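Local coordinates for protein L-lysine 6-oxidase (Marinomonas mediterranea, PDB 3WEU) that oxidises the side-chain amino group of L-lysine with a cysteine tryptophylquinone cofactor, releasing ammonium and the hydrogen peroxide that makes it antibacterial, at residues G31-H36 with R57-V62; V38-T43 with R192-G197; Q361-S366 with L374-M379; S383-S388 with Q519-S524. One frame throughout, in Å; residues are numbered along the deposited sequence. Where two conformers were deposited one is given.

Contact 1. Residues G31-H36 with R57-V62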
loop_
_atom_site.group_PDB
_atom_site.type_symbol
_atom_site.label_atom_id
_atom_site.label_comp_id
_atom_site.label_asym_id
_atom_site.label_seq_id
_atom_site.Cartn_x
_atom_site.Cartn_y
_atom_site.Cartn_z
ATOM N N GLY A 31 -13.276 -3.623 -40.972
ATOM C CA GLY A 31 -14.700 -3.664 -41.084
ATOM C C GLY A 31 -15.376 -3.544 -39.754
ATOM O O GLY A 31 -14.852 -4.034 -38.722
ATOM N N LEU A 32 -16.553 -2.924 -39.733
ATOM C CA LEU A 32 -17.354 -2.924 -38.517
ATOM C C LEU A 32 -17.953 -4.317 -38.249
ATOM O O LEU A 32 -18.197 -5.052 -39.163
ATOM C CB LEU A 32 -18.468 -1.890 -38.618
ATOM C CG LEU A 32 -18.096 -0.420 -38.572
ATOM C CD1 LEU A 32 -19.293 0.494 -38.880
ATOM C CD2 LEU A 32 -17.581 -0.008 -37.217
ATOM N N PRO A 33 -18.160 -4.685 -37.013
ATOM C CA PRO A 33 -18.966 -5.869 -36.687
ATOM C C PRO A 33 -20.442 -5.609 -37.011
ATOM O O PRO A 33 -20.828 -4.481 -37.331
ATOM C CB PRO A 33 -18.766 -6.033 -35.189
ATOM C CG PRO A 33 -18.571 -4.634 -34.733
ATOM C CD PRO A 33 -17.779 -3.952 -35.816
ATOM N N TYR A 34 -21.255 -6.679 -37.003
ATOM C CA TYR A 34 -22.596 -6.655 -37.569
ATOM C C TYR A 34 -23.682 -6.918 -36.585
ATOM O O TYR A 34 -23.558 -7.762 -35.725
ATOM C CB TYR A 34 -22.731 -7.746 -38.667
ATOM C CG TYR A 34 -22.277 -7.262 -39.970
ATOM C CD1 TYR A 34 -20.889 -7.114 -40.258
ATOM C CD2 TYR A 34 -23.196 -6.862 -40.912
ATOM C CE1 TYR A 34 -20.482 -6.593 -41.465
ATOM C CE2 TYR A 34 -22.802 -6.291 -42.103
ATOM C CZ TYR A 34 -21.453 -6.185 -42.368
ATOM O OH TYR A 34 -21.148 -5.691 -43.561
ATOM N N GLU A 35 -24.778 -6.172 -36.725
ATOM C CA GLU A 35 -26.020 -6.576 -36.115
ATOM C C GLU A 35 -26.478 -7.861 -36.798
ATOM O O GLU A 35 -25.956 -8.252 -37.885
ATOM C CB GLU A 35 -27.082 -5.492 -36.286
ATOM C CG GLU A 35 -26.774 -4.140 -35.669
ATOM C CD GLU A 35 -26.613 -4.129 -34.175
ATOM O OE1 GLU A 35 -27.228 -5.000 -33.498
ATOM O OE2 GLU A 35 -25.960 -3.177 -33.694
ATOM N N HIS A 36 -27.447 -8.533 -36.189
ATOM C CA HIS A 36 -27.961 -9.724 -36.789
ATOM C C HIS A 36 -29.476 -9.842 -36.621
ATOM O O HIS A 36 -30.039 -9.181 -35.760
ATOM C CB HIS A 36 -27.254 -10.940 -36.156
ATOM C CG HIS A 36 -27.525 -11.069 -34.706
ATOM N ND1 HIS A 36 -28.692 -11.619 -34.219
ATOM C CD2 HIS A 36 -26.797 -10.702 -33.624
ATOM C CE1 HIS A 36 -28.694 -11.542 -32.903
ATOM N NE2 HIS A 36 -27.562 -10.973 -32.515
ATOM N N ARG A 57 -21.155 -4.941 -25.751
ATOM C CA ARG A 57 -21.656 -6.173 -26.376
ATOM C C ARG A 57 -20.562 -7.093 -26.827
ATOM O O ARG A 57 -19.607 -6.665 -27.473
ATOM C CB ARG A 57 -22.535 -5.826 -27.576
ATOM C CG ARG A 57 -23.714 -4.952 -27.122
ATOM C CD ARG A 57 -24.389 -4.329 -28.283
ATOM N NE ARG A 57 -25.126 -5.283 -29.074
ATOM C CZ ARG A 57 -25.571 -5.009 -30.296
ATOM N NH1 ARG A 57 -25.354 -3.826 -30.857
ATOM N NH2 ARG A 57 -26.262 -5.903 -30.941
ATOM N N ARG A 58 -20.691 -8.397 -26.517
ATOM C CA ARG A 58 -19.750 -9.361 -27.083
ATOM C C ARG A 58 -19.807 -9.370 -28.597
ATOM O O ARG A 58 -20.847 -9.105 -29.203
ATOM C CB ARG A 58 -19.984 -10.793 -26.604
ATOM C CG ARG A 58 -19.645 -11.009 -25.145
ATOM C CD ARG A 58 -19.729 -12.481 -24.788
ATOM N NE ARG A 58 -21.095 -12.992 -24.903
ATOM C CZ ARG A 58 -21.437 -14.244 -24.602
ATOM N NH1 ARG A 58 -20.499 -15.130 -24.233
ATOM N NH2 ARG A 58 -22.696 -14.617 -24.739
ATOM N N GLN A 59 -18.655 -9.624 -29.220
ATOM C CA GLN A 59 -18.562 -9.913 -30.647
ATOM C C GLN A 59 -18.315 -11.380 -30.797
ATOM O O GLN A 59 -17.358 -11.923 -30.227
ATOM C CB GLN A 59 -17.385 -9.204 -31.295
ATOM C CG GLN A 59 -17.024 -9.573 -32.730
ATOM C CD GLN A 59 -15.910 -8.630 -33.250
ATOM O OE1 GLN A 59 -16.104 -7.455 -33.238
ATOM N NE2 GLN A 59 -14.797 -9.111 -33.509
ATOM N N GLY A 60 -19.125 -12.000 -31.635
ATOM C CA GLY A 60 -19.002 -13.412 -31.909
ATOM C C GLY A 60 -18.437 -13.694 -33.236
ATOM O O GLY A 60 -18.551 -12.852 -34.140
ATOM N N GLN A 61 -17.730 -14.830 -33.371
ATOM C CA GLN A 61 -17.240 -15.292 -34.670
ATOM C C GLN A 61 -18.117 -16.353 -35.268
ATOM O O GLN A 61 -18.306 -17.403 -34.653
ATOM C CB GLN A 61 -15.841 -15.843 -34.546
ATOM C CG GLN A 61 -15.263 -16.411 -35.805
ATOM C CD GLN A 61 -14.754 -15.312 -36.710
ATOM O OE1 GLN A 61 -13.806 -14.617 -36.379
ATOM N NE2 GLN A 61 -15.367 -15.166 -37.846
ATOM N N VAL A 62 -18.560 -16.119 -36.504
ATOM C CA VAL A 62 -19.204 -17.162 -37.332
ATOM C C VAL A 62 -18.139 -17.976 -38.001
ATOM O O VAL A 62 -17.179 -17.425 -38.562
ATOM C CB VAL A 62 -20.113 -16.542 -38.401
ATOM C CG1 VAL A 62 -20.708 -17.578 -39.341
ATOM C CG2 VAL A 62 -21.204 -15.725 -37.737
#
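Glu35 and Arg57 hold this contact together with a bidentate, end-on salt bridge. NH2 of Arg57 donates to OE1 of Glu35 at 2.9 Å and NH1 of Arg57 donates to OE2 of Glu35 at 3.0 Å; both bonds are nearly straight. Each oxygen is approached on its syn side and lies close to the guanidinium plane. The two planes are 23° apart, and the pairing fixes the rotation of both groups. A bend at chi3 of Arg57 (71°) turns the guanidinium onto the carboxylate, which is itself reached round a bend at chi2 of Glu35. Both groups have further partners: OE2 of Glu35 accepts from Val47 N, and NH1 of Arg57 donates to Asn48 O. The setting is the beta-rich N-terminal part of the enzyme, where short strand 34-36 is joined to strand 22-24 by a Tyr34–Leu24 backbone bond, and 22-24 runs parallel to strand 58-66 in the large mixed sheet. Away from the bridge the fit is slack. The closest pair of CA atoms, Pro33 CA and Gln59 CA, is 7.3 Å apart, and no backbone hydrogen bond spans the segments. Val23 touches both Pro33 and Gln59. The buried side has one direct touch, CB of Pro33 to OE1 of Gln59 at 3.6 Å, and it is doubtful because Gln59 was modelled in two conformers. The salt bridge, by contrast, lies on the partly exposed side.

Contact 2. Residues V38-T43 with R192-G197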
loop_
_atom_site.group_PDB
_atom_site.type_symbol
_atom_site.label_atom_id
_atom_site.label_comp_id
_atom_site.label_asym_id
_atom_site.label_seq_id
_atom_site.Cartn_x
_atom_site.Cartn_y
_atom_site.Cartn_z
ATOM N N VAL A 38 -33.053 -12.654 -36.206
ATOM C CA VAL A 38 -33.356 -13.706 -35.235
ATOM C C VAL A 38 -32.809 -15.060 -35.576
ATOM O O VAL A 38 -32.691 -15.875 -34.677
ATOM C CB VAL A 38 -34.891 -13.835 -34.992
ATOM C CG1 VAL A 38 -35.367 -12.522 -34.383
ATOM C CG2 VAL A 38 -35.591 -14.203 -36.262
ATOM N N ASP A 39 -32.472 -15.243 -36.860
ATOM C CA ASP A 39 -31.787 -16.415 -37.362
ATOM C C ASP A 39 -30.258 -16.355 -37.166
ATOM O O ASP A 39 -29.579 -17.285 -37.596
ATOM C CB ASP A 39 -32.038 -16.588 -38.859
ATOM C CG ASP A 39 -33.510 -16.940 -39.189
ATOM O OD1 ASP A 39 -34.184 -17.442 -38.305
ATOM O OD2 ASP A 39 -33.921 -16.734 -40.346
ATOM N N LEU A 40 -29.764 -15.252 -36.582
ATOM C CA LEU A 40 -28.350 -15.012 -36.337
ATOM C C LEU A 40 -27.530 -14.889 -37.655
ATOM O O LEU A 40 -26.341 -15.213 -37.684
ATOM C CB LEU A 40 -27.762 -16.108 -35.472
ATOM C CG LEU A 40 -27.906 -16.036 -33.973
ATOM C CD1 LEU A 40 -28.984 -15.139 -33.392
ATOM C CD2 LEU A 40 -27.705 -17.364 -33.259
ATOM N N LYS A 41 -28.150 -14.350 -38.698
ATOM C CA LYS A 41 -27.466 -13.916 -39.882
ATOM C C LYS A 41 -27.163 -12.414 -39.804
ATOM O O LYS A 41 -27.970 -11.655 -39.292
ATOM C CB LYS A 41 -28.296 -14.201 -41.081
ATOM C CG LYS A 41 -28.570 -15.713 -41.030
ATOM C CD LYS A 41 -29.377 -16.156 -42.191
ATOM C CE LYS A 41 -29.502 -17.687 -42.082
ATOM N NZ LYS A 41 -29.668 -18.033 -43.486
ATOM N N PRO A 42 -25.982 -12.034 -40.266
ATOM C CA PRO A 42 -25.562 -10.643 -40.190
ATOM C C PRO A 42 -26.492 -9.786 -41.023
ATOM O O PRO A 42 -26.925 -10.227 -42.107
ATOM C CB PRO A 42 -24.165 -10.654 -40.785
ATOM C CG PRO A 42 -23.950 -12.011 -41.363
ATOM C CD PRO A 42 -24.972 -12.919 -40.861
ATOM N N THR A 43 -26.850 -8.615 -40.529
ATOM C CA THR A 43 -27.712 -7.725 -41.264
ATOM C C THR A 43 -26.927 -6.457 -41.664
ATOM O O THR A 43 -26.344 -6.427 -42.712
ATOM C CB THR A 43 -28.966 -7.409 -40.461
ATOM O OG1 THR A 43 -28.640 -6.990 -39.140
ATOM C CG2 THR A 43 -29.898 -8.703 -40.379
ATOM N N ARG A 192 -24.534 -23.112 -38.685
ATOM C CA ARG A 192 -23.202 -22.538 -38.613
ATOM C C ARG A 192 -22.869 -22.274 -37.184
ATOM O O ARG A 192 -23.751 -21.935 -36.359
ATOM C CB ARG A 192 -23.086 -21.182 -39.400
ATOM C CG ARG A 192 -23.384 -21.274 -40.890
ATOM C CD ARG A 192 -23.386 -19.877 -41.547
ATOM N NE ARG A 192 -23.753 -19.978 -42.926
ATOM C CZ ARG A 192 -25.004 -19.886 -43.348
ATOM N NH1 ARG A 192 -25.971 -19.544 -42.512
ATOM N NH2 ARG A 192 -25.237 -20.016 -44.638
ATOM N N LEU A 193 -21.576 -22.367 -36.868
ATOM C CA LEU A 193 -21.113 -22.078 -35.514
ATOM C C LEU A 193 -20.899 -20.591 -35.250
ATOM O O LEU A 193 -20.375 -19.879 -36.117
ATOM C CB LEU A 193 -19.800 -22.808 -35.300
ATOM C CG LEU A 193 -19.037 -22.477 -34.021
ATOM C CD1 LEU A 193 -19.765 -22.938 -32.805
ATOM C CD2 LEU A 193 -17.609 -23.109 -33.992
ATOM N N ILE A 194 -21.276 -20.139 -34.085
ATOM C CA ILE A 194 -20.922 -18.811 -33.574
ATOM C C ILE A 194 -20.274 -18.996 -32.265
ATOM O O ILE A 194 -20.853 -19.593 -31.352
ATOM C CB ILE A 194 -22.190 -17.899 -33.407
ATOM C CG1 ILE A 194 -22.752 -17.596 -34.763
ATOM C CG2 ILE A 194 -21.859 -16.591 -32.666
ATOM C CD1 ILE A 194 -24.202 -17.112 -34.783
ATOM N N VAL A 195 -19.040 -18.530 -32.126
ATOM C CA VAL A 195 -18.411 -18.562 -30.834
ATOM C C VAL A 195 -18.335 -17.194 -30.216
ATOM O O VAL A 195 -17.901 -16.255 -30.856
ATOM C CB VAL A 195 -16.971 -19.080 -30.935
ATOM C CG1 VAL A 195 -16.332 -19.149 -29.537
ATOM C CG2 VAL A 195 -16.933 -20.417 -31.664
ATOM N N LEU A 196 -18.826 -17.078 -28.999
ATOM C CA LEU A 196 -18.755 -15.901 -28.218
ATOM C C LEU A 196 -17.852 -16.238 -27.054
ATOM O O LEU A 196 -17.907 -17.374 -26.502
ATOM C CB LEU A 196 -20.147 -15.516 -27.748
ATOM C CG LEU A 196 -21.124 -15.096 -28.844
ATOM C CD1 LEU A 196 -22.558 -15.396 -28.518
ATOM C CD2 LEU A 196 -21.055 -13.607 -29.012
ATOM N N GLY A 197 -17.012 -15.285 -26.680
ATOM C CA GLY A 197 -16.009 -15.456 -25.641
ATOM C C GLY A 197 -16.466 -14.907 -24.317
ATOM O O GLY A 197 -17.643 -14.784 -24.052
#
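Leu40 meets Ile194 through a single methyl: CD1 of Ile194 sits 3.8 Å from CB of Leu40 and equally 3.8 Å from CD2 of Leu40, lying against the CB-CG-CD2 side of the leucine. Beside this apolar pair, Lys41 and Arg192 cross at about a right angle. CE of Lys41 lies 4.0 Å from NH1 of Arg192, near the guanidinium plane, and the charged ends come as close as 4.1 Å between Lys41 NZ and Arg192 NH1. Acceptors in the next shell offset this: Gln190 OE1 takes a hydrogen bond from both Lys41 and Arg192, while Asp188 and Glu72 form salt bridges with the arginine, so the like charges are probably well screened. Leu40 belongs to the turn of a beta hairpin whose arms, 34-36 and 42-43, are joined by a Glu35–Thr43 backbone bond. It has a positive phi (65°) in this turn, and its side chain points toward strand 193-196, a member of the mixed sheet between 58-66 and 181-187. Further out, Asp39 bonds by its backbone to Ser189, Leu40 also touches Met148 and Asp188, and Ile194 leans on Val62 and Leu24.

Contact 3. Residues Q361-S366 with L374-M379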
loop_
_atom_site.group_PDB
_atom_site.type_symbol
_atom_site.label_atom_id
_atom_site.label_comp_id
_atom_site.label_asym_id
_atom_site.label_seq_id
_atom_site.Cartn_x
_atom_site.Cartn_y
_atom_site.Cartn_z
ATOM N N GLN A 361 16.731 -1.301 -36.108
ATOM C CA GLN A 361 15.569 -0.986 -35.241
ATOM C C GLN A 361 15.950 -0.260 -33.966
ATOM O O GLN A 361 15.068 0.135 -33.223
ATOM C CB GLN A 361 14.734 -2.232 -35.002
ATOM C CG GLN A 361 14.095 -2.692 -36.317
ATOM C CD GLN A 361 13.188 -3.873 -36.171
ATOM O OE1 GLN A 361 13.488 -5.009 -36.638
ATOM N NE2 GLN A 361 12.039 -3.615 -35.616
ATOM N N GLN A 362 17.259 -0.033 -33.738
ATOM C CA GLN A 362 17.742 0.828 -32.671
ATOM C C GLN A 362 17.986 2.244 -33.114
ATOM O O GLN A 362 18.389 3.071 -32.303
ATOM C CB GLN A 362 18.978 0.195 -31.965
ATOM C CG GLN A 362 18.620 -0.847 -30.949
ATOM C CD GLN A 362 17.810 -2.004 -31.560
ATOM O OE1 GLN A 362 16.594 -2.076 -31.444
ATOM N NE2 GLN A 362 18.492 -2.897 -32.229
ATOM N N VAL A 363 17.769 2.531 -34.410
ATOM C CA VAL A 363 17.934 3.835 -34.968
ATOM C C VAL A 363 16.583 4.546 -35.048
ATOM O O VAL A 363 15.636 4.077 -35.668
ATOM C CB VAL A 363 18.542 3.758 -36.376
ATOM C CG1 VAL A 363 18.848 5.134 -36.920
ATOM C CG2 VAL A 363 19.880 2.980 -36.342
ATOM N N LEU A 364 16.524 5.713 -34.442
ATOM C CA LEU A 364 15.280 6.482 -34.461
ATOM C C LEU A 364 15.153 7.271 -35.743
ATOM O O LEU A 364 14.161 7.148 -36.418
ATOM C CB LEU A 364 15.278 7.461 -33.310
ATOM C CG LEU A 364 14.162 8.489 -33.328
ATOM C CD1 LEU A 364 12.863 7.747 -33.151
ATOM C CD2 LEU A 364 14.346 9.548 -32.237
ATOM N N MET A 365 16.145 8.119 -36.046
ATOM C CA MET A 365 16.035 9.156 -37.102
ATOM C C MET A 365 16.830 8.810 -38.364
ATOM O O MET A 365 17.835 8.080 -38.294
ATOM C CB MET A 365 16.569 10.521 -36.640
ATOM C CG MET A 365 15.927 11.134 -35.444
ATOM S SD MET A 365 14.186 11.452 -35.794
ATOM C CE MET A 365 13.805 12.528 -34.429
ATOM N N SER A 366 16.475 9.446 -39.454
ATOM C CA SER A 366 17.304 9.372 -40.718
ATOM C C SER A 366 18.687 9.969 -40.527
ATOM O O SER A 366 19.621 9.483 -41.132
ATOM C CB SER A 366 16.564 10.177 -41.805
ATOM O OG SER A 366 16.232 11.465 -41.283
ATOM N N LEU A 374 14.270 13.137 -39.778
ATOM C CA LEU A 374 12.909 12.530 -39.888
ATOM C C LEU A 374 12.908 11.230 -39.132
ATOM O O LEU A 374 13.837 10.444 -39.300
ATOM C CB LEU A 374 12.528 12.230 -41.377
ATOM C CG LEU A 374 11.131 11.695 -41.630
ATOM C CD1 LEU A 374 10.096 12.791 -41.319
ATOM C CD2 LEU A 374 11.041 11.276 -43.101
ATOM N N PRO A 375 11.860 10.965 -38.329
ATOM C CA PRO A 375 11.732 9.611 -37.691
ATOM C C PRO A 375 11.488 8.563 -38.739
ATOM O O PRO A 375 10.609 8.736 -39.614
ATOM C CB PRO A 375 10.496 9.746 -36.754
ATOM C CG PRO A 375 10.428 11.266 -36.464
ATOM C CD PRO A 375 10.876 11.928 -37.788
ATOM N N LEU A 376 12.237 7.470 -38.640
ATOM C CA LEU A 376 12.092 6.394 -39.560
ATOM C C LEU A 376 10.808 5.600 -39.365
ATOM O O LEU A 376 10.142 5.761 -38.342
ATOM C CB LEU A 376 13.331 5.520 -39.511
ATOM C CG LEU A 376 14.664 6.206 -39.814
ATOM C CD1 LEU A 376 15.800 5.218 -39.615
ATOM C CD2 LEU A 376 14.722 6.723 -41.244
ATOM N N MET A 377 10.427 4.836 -40.409
ATOM C CA MET A 377 9.084 4.350 -40.564
ATOM C C MET A 377 8.970 2.843 -40.376
ATOM O O MET A 377 9.879 2.089 -40.756
ATOM C CB MET A 377 8.563 4.698 -41.966
ATOM C CG MET A 377 8.259 6.197 -42.066
ATOM S SD MET A 377 6.739 6.614 -41.198
ATOM C CE MET A 377 5.553 5.804 -42.223
ATOM N N PRO A 378 7.820 2.390 -39.873
ATOM C CA PRO A 378 6.755 3.200 -39.301
ATOM C C PRO A 378 7.279 3.741 -37.941
ATOM O O PRO A 378 8.097 3.075 -37.280
ATOM C CB PRO A 378 5.618 2.204 -39.113
ATOM C CG PRO A 378 6.224 0.878 -39.231
ATOM C CD PRO A 378 7.559 0.967 -39.815
ATOM N N MET A 379 6.828 4.920 -37.564
ATOM C CA MET A 379 7.257 5.517 -36.292
ATOM C C MET A 379 6.374 5.066 -35.115
ATOM O O MET A 379 5.229 5.554 -34.932
ATOM C CB MET A 379 7.299 7.006 -36.395
ATOM C CG MET A 379 7.866 7.690 -35.135
ATOM S SD MET A 379 9.506 7.077 -34.647
ATOM C CE MET A 379 9.072 6.611 -32.943
#
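The puckered ring of Pro375 and the flat peptide joining Met365 to Ser366 each take a side chain on one face. SD of Met365 sits over a face of the proline ring, 3.5 Å from Pro375 N and 3.8 Å from Pro375 CG, with the methyl CE toward the CG edge; Tyr576 also touches this proline. A face of the 365-366 peptide is covered by the branched end of Leu376, whose CG lies 3.7 Å from Met365 C while its CD2 approaches Ser366 N. Val363 brushes the other methyl of Leu376 more loosely. The backbones are tied by Leu376 N to Leu364 O at 3.0 Å and Ser366 N to Leu374 O at 2.8 Å. A CA-H...O contact from Met365 to Leu374 O adds to the second. Ser366 extends the bonding with its side chain: chi1 of 51° brings OG to Leu374 N at 3.0 Å, a bent bond of 133°, and the same hydroxyl is bonded to Asp372 O. Leu364 O is shared with Arg347, which also binds Val363 O. On the buried side, CD1 of Leu364 rests 3.7 Å from Met379 SD, and Tyr576 and Phe402 pack against both residues. Met365 and Pro375 thus form a non-hydrogen-bonded antiparallel pair, flanked by one backbone bond on each side. It is a single beta bridge at the neck of a short loop, an irregular hairpin-like closure without extended strands.

Contact 4. Residues S383-S388 with Q519-S524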
loop_
_atom_site.group_PDB
_atom_site.type_symbol
_atom_site.label_atom_id
_atom_site.label_comp_id
_atom_site.label_asym_id
_atom_site.label_seq_id
_atom_site.Cartn_x
_atom_site.Cartn_y
_atom_site.Cartn_z
ATOM N N SER A 383 9.390 -4.208 -30.539
ATOM C CA SER A 383 8.979 -5.269 -29.652
ATOM C C SER A 383 9.808 -5.339 -28.349
ATOM O O SER A 383 9.516 -6.152 -27.517
ATOM C CB SER A 383 8.847 -6.600 -30.387
ATOM O OG SER A 383 7.742 -6.625 -31.304
ATOM N N ASN A 384 10.870 -4.543 -28.216
ATOM C CA ASN A 384 11.431 -4.275 -26.909
ATOM C C ASN A 384 12.122 -2.967 -26.721
ATOM O O ASN A 384 13.357 -2.848 -26.877
ATOM C CB ASN A 384 12.340 -5.406 -26.387
ATOM C CG ASN A 384 12.851 -5.084 -25.024
ATOM O OD1 ASN A 384 12.186 -4.380 -24.282
ATOM N ND2 ASN A 384 13.980 -5.654 -24.645
ATOM N N SER A 385 11.329 -1.976 -26.330
ATOM C CA SER A 385 11.785 -0.671 -25.945
ATOM C C SER A 385 11.798 -0.507 -24.406
ATOM O O SER A 385 11.918 0.603 -23.929
ATOM C CB SER A 385 10.831 0.380 -26.520
ATOM O OG SER A 385 9.457 0.032 -26.194
ATOM N N VAL A 386 11.588 -1.592 -23.688
ATOM C CA VAL A 386 11.307 -1.608 -22.259
ATOM C C VAL A 386 12.506 -2.031 -21.418
ATOM O O VAL A 386 12.844 -1.374 -20.401
ATOM C CB VAL A 386 10.127 -2.578 -22.001
ATOM C CG1 VAL A 386 9.806 -2.641 -20.524
ATOM C CG2 VAL A 386 8.867 -2.016 -22.713
ATOM N N SER A 387 13.176 -3.096 -21.817
ATOM C CA SER A 387 14.331 -3.607 -20.986
ATOM C C SER A 387 15.669 -3.538 -21.731
ATOM O O SER A 387 15.731 -3.710 -22.929
ATOM C CB SER A 387 14.019 -5.043 -20.512
ATOM O OG SER A 387 13.783 -5.896 -21.637
ATOM N N SER A 388 16.729 -3.209 -21.022
ATOM C CA SER A 388 18.040 -3.095 -21.619
ATOM C C SER A 388 18.726 -4.423 -21.780
ATOM O O SER A 388 18.279 -5.449 -21.245
ATOM C CB SER A 388 18.919 -2.221 -20.677
ATOM O OG SER A 388 18.451 -0.913 -20.548
ATOM N N GLN A 519 5.597 4.891 -25.151
ATOM C CA GLN A 519 6.862 4.580 -24.457
ATOM C C GLN A 519 7.816 5.703 -24.723
ATOM O O GLN A 519 7.875 6.190 -25.842
ATOM C CB GLN A 519 7.441 3.297 -25.042
ATOM C CG GLN A 519 8.505 2.671 -24.159
ATOM C CD GLN A 519 7.999 2.027 -22.901
ATOM O OE1 GLN A 519 6.851 1.593 -22.800
ATOM N NE2 GLN A 519 8.890 1.963 -21.892
ATOM N N THR A 520 8.575 6.128 -23.700
ATOM C CA THR A 520 9.647 7.059 -23.891
ATOM C C THR A 520 10.911 6.232 -24.103
ATOM O O THR A 520 11.391 5.561 -23.171
ATOM C CB THR A 520 9.678 7.924 -22.585
ATOM O OG1 THR A 520 8.471 8.745 -22.617
ATOM C CG2 THR A 520 10.813 8.808 -22.593
ATOM N N VAL A 521 11.441 6.266 -25.315
ATOM C CA VAL A 521 12.476 5.324 -25.806
ATOM C C VAL A 521 13.809 6.052 -26.080
ATOM O O VAL A 521 13.902 7.014 -26.866
ATOM C CB VAL A 521 12.029 4.614 -27.102
ATOM C CG1 VAL A 521 12.986 3.491 -27.438
ATOM C CG2 VAL A 521 10.573 4.099 -26.959
ATOM N N ASN A 522 14.866 5.575 -25.417
ATOM C CA ASN A 522 16.193 6.131 -25.595
ATOM C C ASN A 522 16.606 5.924 -27.057
ATOM O O ASN A 522 16.384 4.820 -27.609
ATOM C CB ASN A 522 17.222 5.374 -24.716
ATOM C CG ASN A 522 18.624 5.729 -25.103
ATOM O OD1 ASN A 522 19.246 5.051 -25.893
ATOM N ND2 ASN A 522 19.050 6.887 -24.690
ATOM N N PHE A 523 17.312 6.881 -27.639
ATOM C CA PHE A 523 17.796 6.637 -28.980
ATOM C C PHE A 523 19.309 6.895 -29.181
ATOM O O PHE A 523 19.763 7.124 -30.294
ATOM C CB PHE A 523 16.982 7.396 -29.990
ATOM C CG PHE A 523 16.930 8.878 -29.782
ATOM C CD1 PHE A 523 17.760 9.708 -30.491
ATOM C CD2 PHE A 523 15.948 9.459 -28.992
ATOM C CE1 PHE A 523 17.693 11.098 -30.388
ATOM C CE2 PHE A 523 15.882 10.852 -28.860
ATOM C CZ PHE A 523 16.764 11.672 -29.545
ATOM N N SER A 524 20.072 6.852 -28.118
ATOM C CA SER A 524 21.517 7.208 -28.189
ATOM C C SER A 524 22.402 6.008 -27.977
ATOM O O SER A 524 23.543 5.982 -28.420
ATOM C CB SER A 524 21.879 8.258 -27.143
ATOM O OG SER A 524 21.591 7.802 -25.839
HETATM O O HOH W 1 11.689 2.936 -22.242
#
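Ser385 O, Gln519 NE2 and Thr520 O grip one water between them. It lies 2.9 Å from Ser385 O and 2.8 Å from Thr520 O, and accepts from Gln519 NE2 at 3.0 Å, linking segments that share no direct hydrogen bond. Segment 383-388 leaves a classic beta bulge, in which Ser383 and Asn384 face Glu400, and then folds as an Asx turn. OD1 of Asn384 takes Val386 N at 2.9 Å from above its carbonyl plane and Ser387 N at 3.0 Å on an in-plane lone pair. Its ND2 donates to Ser387 OG, closing the turn and holding the carboxamide. The turn presents Ser385 to strand 518-522, where CB of Ser385 packs 3.8 Å from Val521 CG2. With chi1 at 50°, the Ser385 hydroxyl lies against the aliphatic part of Gln519, OG to CG of Gln519 at 3.5 Å, and is bonded to Ser381 OG. Gln519 bends at chi2 (72°), and OE1 of its carboxamide is bonded to Trp580, the neighbour in sequence of the tryptophylquinone Trp581; Cys516, cross-linked to that quinone, lies just ahead of the strand. Strand 518-522 thus follows closely on one of the two residues that make the cofactor, and Gln519 bonds to the neighbour of the other. Above the Gln519 carboxamide rests a methyl of Val386, its CG2 4.1 Å from Gln519 NE2 and about as far from CD and OE1 of that glutamine.

From the N terminus, 31-36 and 38-43 follow one another as the arms and turn of a hairpin, and their partners come later as 57-62 and 192-197. Contacts 1 and 2 therefore cross along the chain: contact 1 closes a loop of 20 residues, contact 2 one of 148. They touch through Glu35–Thr43 and Gln61–Val195 backbone bonds and tie the hairpin to neighbouring strands of the N-terminal sheet. Contact 3 then closes a loop of seven residues before contact 4 opens and spans 130. These two lie on the other side of the chain's centre, about 13 Å apart between centres, and meet where Leu364 packs on Phe523; both side chains also touch Tyr576 of strand 575-579.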